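Dehydroquinate synthase (Thermus thermophilus, PDB 1UJN) probably converts 3-deoxy-D-arabino-heptulosonate 7-phosphate to 3-dehydroquinate and phosphate in the pathway to chorismate, using NAD(+) and a cobalt or zinc ion. Local coordinates at residues A[257-268]-A[310-318]; A[286-295]-A[327-338]. One frame throughout, in Å; residues are numbered along the deposited sequence.

Both contacts belong to the C-terminal, largely helical part of the chain, and their segments alternate along the sequence. Contact 1 lays helix 247-264 and the loop after it against strand 311-314; most of its residues are buried, and its polar links are made by the backbone and a water. Contact 2, partly buried, fixes 286-295 on helix 327-342; phenylalanine packing fills its interior, and charged side chains bond at its outer margin. Helix 327-342 also packs on helix 247-264, which joins the two: Tyr-257 OH is 2.9 Å from Leu-330 O, a probable hydrogen bond, and Leu-260 meets Trp-337.

Contact 1. Residues A[257-268]-A[310-318]; sequences YAALLGRALGGE and HWVVPLAPG
Leu-315 O takes the backbone N-H of Glu-268 at an N to O distance of 2.7 Å, the donor lying nearly on the line of the carbonyl bond. Water 1 bridges the same corner, 2.7 Å from Glu-268 O and 2.8 Å from Pro-314 O. Just before this point a Schellman motif ends the helix, with Gly-267 N bonded to Gly-262 O and Gly-266 at positive phi. Gly-262 brings its bare CA close to Pro-314 O and to 3.5 Å from Val-313 CG1, a tight fit. That methyl reaches the helix because it stands anti to its own backbone N (chi1 -178°). Pro-314 CD lies 3.7 Å from Ala-258 CB, and beyond Glu-268 N the glutamate's OE1 rests beside Ala-316 CB.

At the other end, Tyr-257 CE2 comes to 3.5 Å from Trp-311 CZ3, the two rings oblique with planes at 50°, while Leu-261 CD1 approaches Trp-311 CE3 at 4.0 Å. Replacing Trp-311 with alanine would probably open a gap beside Tyr-257 and Leu-261, whose ring edge and methyl would lose their partner. Tyr-257 OH is held separately by Leu-330 O. Strand 311-314 pairs antiparallel with strand 319-323, Val-313 bonding to Val-321. Where it crosses the helix, at 68°, the fit is apolar and close; past the helix end, backbone and water bonds take over.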
loop_
_atom_site.group_PDB
_atom_site.type_symbol
_atom_site.label_atom_id
_atom_site.label_comp_id
_atom_site.label_asym_id
_atom_site.label_seq_id
_atom_site.Cartn_x
_atom_site.Cartn_y
_atom_site.Cartn_z
ATOM N N TYR A 257 9.048 33.962 -5.288
ATOM C CA TYR A 257 7.813 34.276 -5.995
ATOM C C TYR A 257 6.676 34.465 -4.999
ATOM O O TYR A 257 5.894 35.412 -5.109
ATOM C CB TYR A 257 7.460 33.155 -6.974
ATOM C CG TYR A 257 6.334 33.509 -7.921
ATOM C CD1 TYR A 257 6.507 34.478 -8.910
ATOM C CD2 TYR A 257 5.098 32.877 -7.828
ATOM C CE1 TYR A 257 5.468 34.804 -9.793
ATOM C CE2 TYR A 257 4.053 33.196 -8.702
ATOM C CZ TYR A 257 4.246 34.158 -9.679
ATOM O OH TYR A 257 3.215 34.478 -10.538
ATOM N N ALA A 258 6.590 33.567 -4.023
ATOM C CA ALA A 258 5.551 33.639 -2.997
ATOM C C ALA A 258 5.657 34.958 -2.244
ATOM O O ALA A 258 4.644 35.612 -1.963
ATOM C CB ALA A 258 5.690 32.473 -2.025
ATOM N N ALA A 259 6.887 35.350 -1.921
ATOM C CA ALA A 259 7.125 36.600 -1.219
ATOM C C ALA A 259 6.617 37.781 -2.046
ATOM O O ALA A 259 6.053 38.730 -1.500
ATOM C CB ALA A 259 8.613 36.760 -0.926
ATOM N N LEU A 260 6.811 37.725 -3.363
ATOM C CA LEU A 260 6.353 38.809 -4.231
ATOM C C LEU A 260 4.825 38.846 -4.307
ATOM O O LEU A 260 4.225 39.921 -4.390
ATOM C CB LEU A 260 6.970 38.668 -5.628
ATOM C CG LEU A 260 8.484 38.920 -5.613
ATOM C CD1 LEU A 260 9.108 38.470 -6.925
ATOM C CD2 LEU A 260 8.753 40.411 -5.356
ATOM N N LEU A 261 4.195 37.679 -4.274
ATOM C CA LEU A 261 2.736 37.617 -4.297
ATOM C C LEU A 261 2.213 38.242 -3.004
ATOM O O LEU A 261 1.233 38.994 -3.008
ATOM C CB LEU A 261 2.261 36.168 -4.386
ATOM C CG LEU A 261 2.616 35.403 -5.661
ATOM C CD1 LEU A 261 2.196 33.954 -5.523
ATOM C CD2 LEU A 261 1.932 36.056 -6.853
ATOM N N GLY A 262 2.876 37.925 -1.897
ATOM C CA GLY A 262 2.469 38.464 -0.613
ATOM C C GLY A 262 2.588 39.975 -0.577
ATOM O O GLY A 262 1.717 40.665 -0.048
ATOM N N ARG A 263 3.668 40.494 -1.147
ATOM C CA ARG A 263 3.891 41.935 -1.168
ATOM C C ARG A 263 2.791 42.639 -1.954
ATOM O O ARG A 263 2.259 43.662 -1.517
ATOM C CB ARG A 263 5.249 42.251 -1.793
ATOM C CG ARG A 263 5.676 43.702 -1.647
ATOM C CD ARG A 263 6.954 43.978 -2.425
ATOM N NE ARG A 263 6.746 43.871 -3.868
ATOM C CZ ARG A 263 7.709 44.001 -4.778
ATOM N NH1 ARG A 263 8.960 44.243 -4.400
ATOM N NH2 ARG A 263 7.420 43.891 -6.067
ATOM N N ALA A 264 2.450 42.079 -3.111
ATOM C CA ALA A 264 1.417 42.649 -3.967
ATOM C C ALA A 264 0.048 42.668 -3.294
ATOM O O ALA A 264 -0.786 43.525 -3.599
ATOM C CB ALA A 264 1.339 41.871 -5.268
ATOM N N LEU A 265 -0.181 41.717 -2.390
ATOM C CA LEU A 265 -1.452 41.627 -1.679
ATOM C C LEU A 265 -1.445 42.400 -0.366
ATOM O O LEU A 265 -2.309 42.196 0.488
ATOM C CB LEU A 265 -1.812 40.163 -1.410
ATOM C CG LEU A 265 -2.143 39.308 -2.638
ATOM C CD1 LEU A 265 -2.536 37.910 -2.187
ATOM C CD2 LEU A 265 -3.283 39.946 -3.430
ATOM N N GLY A 266 -0.463 43.281 -0.205
ATOM C CA GLY A 266 -0.378 44.088 1.001
ATOM C C GLY A 266 0.238 43.426 2.219
ATOM O O GLY A 266 0.059 43.905 3.341
ATOM N N GLY A 267 0.963 42.331 2.015
ATOM C CA GLY A 267 1.584 41.658 3.141
ATOM C C GLY A 267 2.856 42.364 3.566
ATOM O O GLY A 267 3.298 43.308 2.906
ATOM N N GLU A 268 3.447 41.922 4.673
ATOM C CA GLU A 268 4.685 42.523 5.154
ATOM C C GLU A 268 5.787 42.183 4.159
ATOM O O GLU A 268 5.675 41.218 3.406
ATOM C CB GLU A 268 5.060 41.976 6.532
ATOM C CG GLU A 268 3.934 42.002 7.552
ATOM C CD GLU A 268 4.424 41.733 8.963
ATOM O OE1 GLU A 268 5.333 40.888 9.132
ATOM O OE2 GLU A 268 3.896 42.360 9.906
ATOM N N HIS A 310 -4.722 27.101 -6.560
ATOM C CA HIS A 310 -4.601 27.866 -5.324
ATOM C C HIS A 310 -3.132 28.044 -4.933
ATOM O O HIS A 310 -2.328 27.124 -4.995
ATOM C CB HIS A 310 -5.350 27.121 -4.215
ATOM C CG HIS A 310 -6.822 27.442 -4.285
ATOM N ND1 HIS A 310 -7.580 27.224 -5.388
ATOM C CD2 HIS A 310 -7.658 27.896 -3.258
ATOM C CE1 HIS A 310 -8.842 27.527 -5.029
ATOM N NE2 HIS A 310 -8.920 27.933 -3.760
ATOM N N TRP A 311 -2.738 29.243 -4.517
ATOM C CA TRP A 311 -1.360 29.505 -4.127
ATOM C C TRP A 311 -1.248 29.757 -2.632
ATOM O O TRP A 311 -2.149 30.337 -2.026
ATOM C CB TRP A 311 -0.818 30.743 -4.844
ATOM C CG TRP A 311 -0.901 30.714 -6.332
ATOM C CD1 TRP A 311 -2.016 30.901 -7.099
ATOM C CD2 TRP A 311 0.186 30.523 -7.241
ATOM N NE1 TRP A 311 -1.687 30.845 -8.433
ATOM C CE2 TRP A 311 -0.341 30.613 -8.549
ATOM C CE3 TRP A 311 1.558 30.285 -7.079
ATOM C CZ2 TRP A 311 0.455 30.475 -9.689
ATOM C CZ3 TRP A 311 2.350 30.147 -8.211
ATOM C CH2 TRP A 311 1.795 30.243 -9.501
ATOM N N VAL A 312 -0.139 29.322 -2.039
ATOM C CA VAL A 312 0.098 29.565 -0.622
ATOM C C VAL A 312 0.831 30.902 -0.599
ATOM O O VAL A 312 1.972 31.004 -1.059
ATOM C CB VAL A 312 1.000 28.483 0.018
ATOM C CG1 VAL A 312 1.266 28.830 1.471
ATOM C CG2 VAL A 312 0.334 27.117 -0.080
ATOM N N VAL A 313 0.162 31.927 -0.085
ATOM C CA VAL A 313 0.730 33.269 -0.025
ATOM C C VAL A 313 1.098 33.670 1.397
ATOM O O VAL A 313 0.249 33.677 2.285
ATOM C CB VAL A 313 -0.272 34.321 -0.573
ATOM C CG1 VAL A 313 0.357 35.709 -0.556
ATOM C CG2 VAL A 313 -0.703 33.951 -1.982
ATOM N N PRO A 314 2.377 34.004 1.630
ATOM C CA PRO A 314 2.827 34.410 2.963
ATOM C C PRO A 314 2.654 35.920 3.135
ATOM O O PRO A 314 3.365 36.705 2.509
ATOM C CB PRO A 314 4.291 33.996 2.960
ATOM C CG PRO A 314 4.699 34.326 1.553
ATOM C CD PRO A 314 3.527 33.818 0.723
ATOM N N LEU A 315 1.704 36.324 3.972
ATOM C CA LEU A 315 1.463 37.747 4.208
ATOM C C LEU A 315 2.374 38.252 5.318
ATOM O O LEU A 315 2.685 39.443 5.398
ATOM C CB LEU A 315 -0.005 37.977 4.575
ATOM C CG LEU A 315 -1.015 37.543 3.504
ATOM C CD1 LEU A 315 -2.430 37.791 4.002
ATOM C CD2 LEU A 315 -0.768 38.309 2.213
ATOM N N ALA A 316 2.807 37.327 6.166
ATOM C CA ALA A 316 3.701 37.628 7.277
ATOM C C ALA A 316 4.130 36.286 7.845
ATOM O O ALA A 316 3.416 35.296 7.703
ATOM C CB ALA A 316 2.972 38.441 8.343
ATOM N N PRO A 317 5.311 36.226 8.479
ATOM C CA PRO A 317 5.743 34.942 9.038
ATOM C C PRO A 317 4.657 34.394 9.963
ATOM O O PRO A 317 4.220 35.079 10.886
ATOM C CB PRO A 317 7.020 35.310 9.791
ATOM C CG PRO A 317 7.567 36.449 8.978
ATOM C CD PRO A 317 6.327 37.270 8.701
ATOM N N GLY A 318 4.209 33.169 9.700
ATOM C CA GLY A 318 3.174 32.572 10.523
ATOM C C GLY A 318 1.771 32.954 10.083
ATOM O O GLY A 318 0.785 32.379 10.548
HETATM O O HOH W 1 4.081 39.377 2.210
#

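Contact 2. Residues A[286-295]-A[327-338]; sequences LPPLAFEDLL and EGLLREAFAAWR
A knob-into-hole contact seats the short, irregular helical turn at about 291-294 on helix 327-342: the Phe-291 ring drops among Glu-327, Leu-330, Arg-331 and Phe-334. With CG anti to the backbone N (chi1 -173°), the ring reaches down to the helix surface. Arg-331 CA lies over one face, 3.8 Å from the Phe-291 ring centroid and only 9° off the normal, a CH-pi contact with the helix backbone itself. Ring atom CZ meets Leu-330 CB obliquely, and Glu-327 CG approaches Phe-291 CE2 at the rim, 3.6 Å away.

The Arg-331 side chain bends at chi3, bringing its guanidinium alongside the same ring; Phe-291 CD2 sits over the guanidinium face, the two planes 65° apart. Two carboxylates hold that group in a salt-bridge network of Glu-292, Glu-327 and Arg-331. Arg-331 NH1 bonds to Glu-292 OE1 at 3.1 Å; this oxygen lies close to the guanidinium plane, but the nitrogen meets it from above the carboxylate plane. Arg-331 NH2 makes a second salt bridge, to Glu-327 OE1 at 3.3 Å. The pair probably offsets the arginine's charge and limits its rotation.

Phe-334 is enclosed from both faces: Leu-294 CD2 makes a CH-pi contact with one, and Arg-338 CG lies toward the rim of the other. Leu-289 CD1 touches Phe-334 CZ at 3.5 Å and also reaches the edge of Trp-337, whose CH2 meets Leu-286 CD1 at 3.5 Å.

Two further helices pack against this group. Trp-337 bonds through NE1 to Tyr-253 O and sets its ring edge-to-face with Tyr-257, both of helix 247-264, whereas Leu-289 and Leu-294 rest on Leu-237 and Leu-233 of helix 231-240.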
loop_
_atom_site.group_PDB
_atom_site.type_symbol
_atom_site.label_atom_id
_atom_site.label_comp_id
_atom_site.label_asym_id
_atom_site.label_seq_id
_atom_site.Cartn_x
_atom_site.Cartn_y
_atom_site.Cartn_z
ATOM N N LEU A 286 18.730 29.844 -14.035
ATOM C CA LEU A 286 17.597 29.285 -14.761
ATOM C C LEU A 286 17.595 29.628 -16.243
ATOM O O LEU A 286 18.199 30.612 -16.666
ATOM C CB LEU A 286 16.288 29.790 -14.146
ATOM C CG LEU A 286 16.038 29.470 -12.673
ATOM C CD1 LEU A 286 14.756 30.167 -12.209
ATOM C CD2 LEU A 286 15.935 27.959 -12.497
ATOM N N PRO A 287 16.905 28.810 -17.055
ATOM C CA PRO A 287 16.813 29.031 -18.500
ATOM C C PRO A 287 15.737 30.087 -18.741
ATOM O O PRO A 287 14.851 30.271 -17.908
ATOM C CB PRO A 287 16.397 27.668 -19.022
ATOM C CG PRO A 287 15.484 27.182 -17.936
ATOM C CD PRO A 287 16.251 27.543 -16.678
ATOM N N PRO A 288 15.800 30.797 -19.876
ATOM C CA PRO A 288 14.768 31.810 -20.110
ATOM C C PRO A 288 13.370 31.221 -19.978
ATOM O O PRO A 288 13.116 30.086 -20.389
ATOM C CB PRO A 288 15.082 32.313 -21.521
ATOM C CG PRO A 288 15.825 31.161 -22.155
ATOM C CD PRO A 288 16.702 30.678 -21.034
ATOM N N LEU A 289 12.469 31.993 -19.386
ATOM C CA LEU A 289 11.103 31.542 -19.183
ATOM C C LEU A 289 10.108 32.692 -19.314
ATOM O O LEU A 289 10.347 33.795 -18.826
ATOM C CB LEU A 289 10.987 30.883 -17.804
ATOM C CG LEU A 289 12.010 31.362 -16.765
ATOM C CD1 LEU A 289 11.769 32.831 -16.432
ATOM C CD2 LEU A 289 11.911 30.505 -15.512
ATOM N N ALA A 290 9.000 32.429 -19.994
ATOM C CA ALA A 290 7.967 33.436 -20.189
ATOM C C ALA A 290 6.732 33.021 -19.409
ATOM O O ALA A 290 6.490 31.832 -19.203
ATOM C CB ALA A 290 7.636 33.566 -21.668
ATOM N N PHE A 291 5.949 34.000 -18.970
ATOM C CA PHE A 291 4.744 33.708 -18.211
ATOM C C PHE A 291 3.803 32.804 -19.000
ATOM O O PHE A 291 3.149 31.930 -18.431
ATOM C CB PHE A 291 4.014 35.001 -17.850
ATOM C CG PHE A 291 2.845 34.793 -16.934
ATOM C CD1 PHE A 291 3.042 34.404 -15.614
ATOM C CD2 PHE A 291 1.544 34.967 -17.393
ATOM C CE1 PHE A 291 1.964 34.191 -14.763
ATOM C CE2 PHE A 291 0.455 34.757 -16.550
ATOM C CZ PHE A 291 0.667 34.368 -15.232
ATOM N N GLU A 292 3.744 33.017 -20.311
ATOM C CA GLU A 292 2.873 32.231 -21.179
ATOM C C GLU A 292 3.295 30.767 -21.258
ATOM O O GLU A 292 2.455 29.879 -21.398
ATOM C CB GLU A 292 2.846 32.832 -22.588
ATOM C CG GLU A 292 2.476 34.310 -22.633
ATOM C CD GLU A 292 3.630 35.215 -22.242
ATOM O OE1 GLU A 292 3.409 36.436 -22.090
ATOM O OE2 GLU A 292 4.762 34.708 -22.098
ATOM N N ASP A 293 4.598 30.520 -21.171
ATOM C CA ASP A 293 5.119 29.161 -21.230
ATOM C C ASP A 293 5.118 28.533 -19.840
ATOM O O ASP A 293 5.480 27.369 -19.670
ATOM C CB ASP A 293 6.542 29.164 -21.792
ATOM C CG ASP A 293 6.630 29.846 -23.144
ATOM O OD1 ASP A 293 5.877 29.454 -24.060
ATOM O OD2 ASP A 293 7.454 30.774 -23.291
ATOM N N LEU A 294 4.710 29.318 -18.849
ATOM C CA LEU A 294 4.655 28.853 -17.470
ATOM C C LEU A 294 3.324 28.163 -17.192
ATOM O O LEU A 294 3.286 27.049 -16.667
ATOM C CB LEU A 294 4.822 30.037 -16.514
ATOM C CG LEU A 294 4.841 29.711 -15.020
ATOM C CD1 LEU A 294 6.097 28.918 -14.691
ATOM C CD2 LEU A 294 4.798 30.998 -14.209
ATOM N N LEU A 295 2.239 28.840 -17.558
ATOM C CA LEU A 295 0.882 28.340 -17.358
ATOM C C LEU A 295 0.733 26.823 -17.477
ATOM O O LEU A 295 0.107 26.190 -16.627
ATOM C CB LEU A 295 -0.072 29.027 -18.341
ATOM C CG LEU A 295 -0.196 30.547 -18.212
ATOM C CD1 LEU A 295 -1.071 31.083 -19.331
ATOM C CD2 LEU A 295 -0.782 30.903 -16.854
ATOM N N GLU A 327 -4.847 36.495 -12.894
ATOM C CA GLU A 327 -3.690 36.262 -13.749
ATOM C C GLU A 327 -2.828 37.516 -13.848
ATOM O O GLU A 327 -1.602 37.433 -13.944
ATOM C CB GLU A 327 -4.134 35.832 -15.148
ATOM C CG GLU A 327 -2.982 35.640 -16.129
ATOM C CD GLU A 327 -3.445 35.179 -17.499
ATOM O OE1 GLU A 327 -2.593 35.059 -18.409
ATOM O OE2 GLU A 327 -4.658 34.934 -17.668
ATOM N N GLY A 328 -3.476 38.678 -13.821
ATOM C CA GLY A 328 -2.751 39.931 -13.906
ATOM C C GLY A 328 -1.768 40.115 -12.766
ATOM O O GLY A 328 -0.707 40.716 -12.944
ATOM N N LEU A 329 -2.124 39.601 -11.593
ATOM C CA LEU A 329 -1.272 39.697 -10.413
ATOM C C LEU A 329 -0.097 38.730 -10.554
ATOM O O LEU A 329 1.046 39.074 -10.250
ATOM C CB LEU A 329 -2.083 39.365 -9.158
ATOM C CG LEU A 329 -1.475 39.647 -7.781
ATOM C CD1 LEU A 329 -2.575 39.611 -6.733
ATOM C CD2 LEU A 329 -0.392 38.630 -7.456
ATOM N N LEU A 330 -0.388 37.519 -11.017
ATOM C CA LEU A 330 0.645 36.509 -11.209
ATOM C C LEU A 330 1.628 36.973 -12.280
ATOM O O LEU A 330 2.841 36.806 -12.148
ATOM C CB LEU A 330 0.011 35.185 -11.638
ATOM C CG LEU A 330 -1.055 34.595 -10.709
ATOM C CD1 LEU A 330 -1.711 33.408 -11.396
ATOM C CD2 LEU A 330 -0.429 34.181 -9.381
ATOM N N ARG A 331 1.091 37.560 -13.343
ATOM C CA ARG A 331 1.904 38.049 -14.436
ATOM C C ARG A 331 2.841 39.136 -13.938
ATOM O O ARG A 331 4.025 39.161 -14.247
ATOM C CB ARG A 331 0.972 38.613 -15.509
ATOM C CG ARG A 331 1.671 38.776 -16.858
ATOM C CD ARG A 331 0.714 39.276 -17.946
ATOM N NE ARG A 331 -0.056 38.162 -18.507
ATOM C CZ ARG A 331 0.475 37.513 -19.559
ATOM N NH1 ARG A 331 1.647 37.885 -20.047
ATOM N NH2 ARG A 331 -0.182 36.484 -20.101
ATOM N N GLU A 332 2.287 40.047 -13.145
ATOM C CA GLU A 332 3.040 41.154 -12.565
ATOM C C GLU A 332 4.153 40.630 -11.657
ATOM O O GLU A 332 5.293 41.079 -11.731
ATOM C CB GLU A 332 2.093 42.039 -11.750
ATOM C CG GLU A 332 2.751 43.210 -11.039
ATOM C CD GLU A 332 2.859 44.448 -11.912
ATOM O OE1 GLU A 332 1.814 44.902 -12.433
ATOM O OE2 GLU A 332 3.984 44.972 -12.070
ATOM N N ALA A 333 3.803 39.683 -10.795
ATOM C CA ALA A 333 4.767 39.106 -9.861
ATOM C C ALA A 333 5.871 38.348 -10.587
ATOM O O ALA A 333 7.031 38.402 -10.184
ATOM C CB ALA A 333 4.055 38.179 -8.887
ATOM N N PHE A 334 5.515 37.637 -11.652
ATOM C CA PHE A 334 6.508 36.879 -12.403
ATOM C C PHE A 334 7.519 37.835 -13.027
ATOM O O PHE A 334 8.720 37.564 -13.033
ATOM C CB PHE A 334 5.843 36.042 -13.497
ATOM C CG PHE A 334 6.759 35.023 -14.119
ATOM C CD1 PHE A 334 7.252 33.962 -13.362
ATOM C CD2 PHE A 334 7.140 35.129 -15.451
ATOM C CE1 PHE A 334 8.112 33.023 -13.925
ATOM C CE2 PHE A 334 8.003 34.192 -16.028
ATOM C CZ PHE A 334 8.490 33.136 -15.261
ATOM N N ALA A 335 7.028 38.959 -13.546
ATOM C CA ALA A 335 7.903 39.951 -14.156
ATOM C C ALA A 335 8.871 40.497 -13.109
ATOM O O ALA A 335 10.066 40.646 -13.375
ATOM C CB ALA A 335 7.074 41.087 -14.756
ATOM N N ALA A 336 8.357 40.796 -11.918
ATOM C CA ALA A 336 9.205 41.314 -10.846
ATOM C C ALA A 336 10.162 40.223 -10.383
ATOM O O ALA A 336 11.316 40.494 -10.044
ATOM C CB ALA A 336 8.356 41.784 -9.683
ATOM N N TRP A 337 9.666 38.988 -10.365
ATOM C CA TRP A 337 10.462 37.831 -9.960
ATOM C C TRP A 337 11.666 37.716 -10.902
ATOM O O TRP A 337 12.802 37.547 -10.457
ATOM C CB TRP A 337 9.584 36.579 -10.031
ATOM C CG TRP A 337 10.261 35.273 -9.705
ATOM C CD1 TRP A 337 10.477 34.735 -8.464
ATOM C CD2 TRP A 337 10.731 34.309 -10.649
ATOM N NE1 TRP A 337 11.047 33.483 -8.582
ATOM C CE2 TRP A 337 11.213 33.199 -9.913
ATOM C CE3 TRP A 337 10.789 34.271 -12.049
ATOM C CZ2 TRP A 337 11.744 32.063 -10.534
ATOM C CZ3 TRP A 337 11.318 33.142 -12.667
ATOM C CH2 TRP A 337 11.787 32.052 -11.908
ATOM N N ARG A 338 11.410 37.824 -12.203
ATOM C CA ARG A 338 12.477 37.745 -13.198
ATOM C C ARG A 338 13.523 38.831 -12.955
ATOM O O ARG A 338 14.722 38.557 -12.959
ATOM C CB ARG A 338 11.913 37.900 -14.613
ATOM C CG ARG A 338 11.174 36.685 -15.147
ATOM C CD ARG A 338 10.740 36.927 -16.585
ATOM N NE ARG A 338 11.888 36.939 -17.487
ATOM C CZ ARG A 338 11.850 37.348 -18.749
ATOM N NH1 ARG A 338 10.714 37.787 -19.274
ATOM N NH2 ARG A 338 12.951 37.318 -19.489
#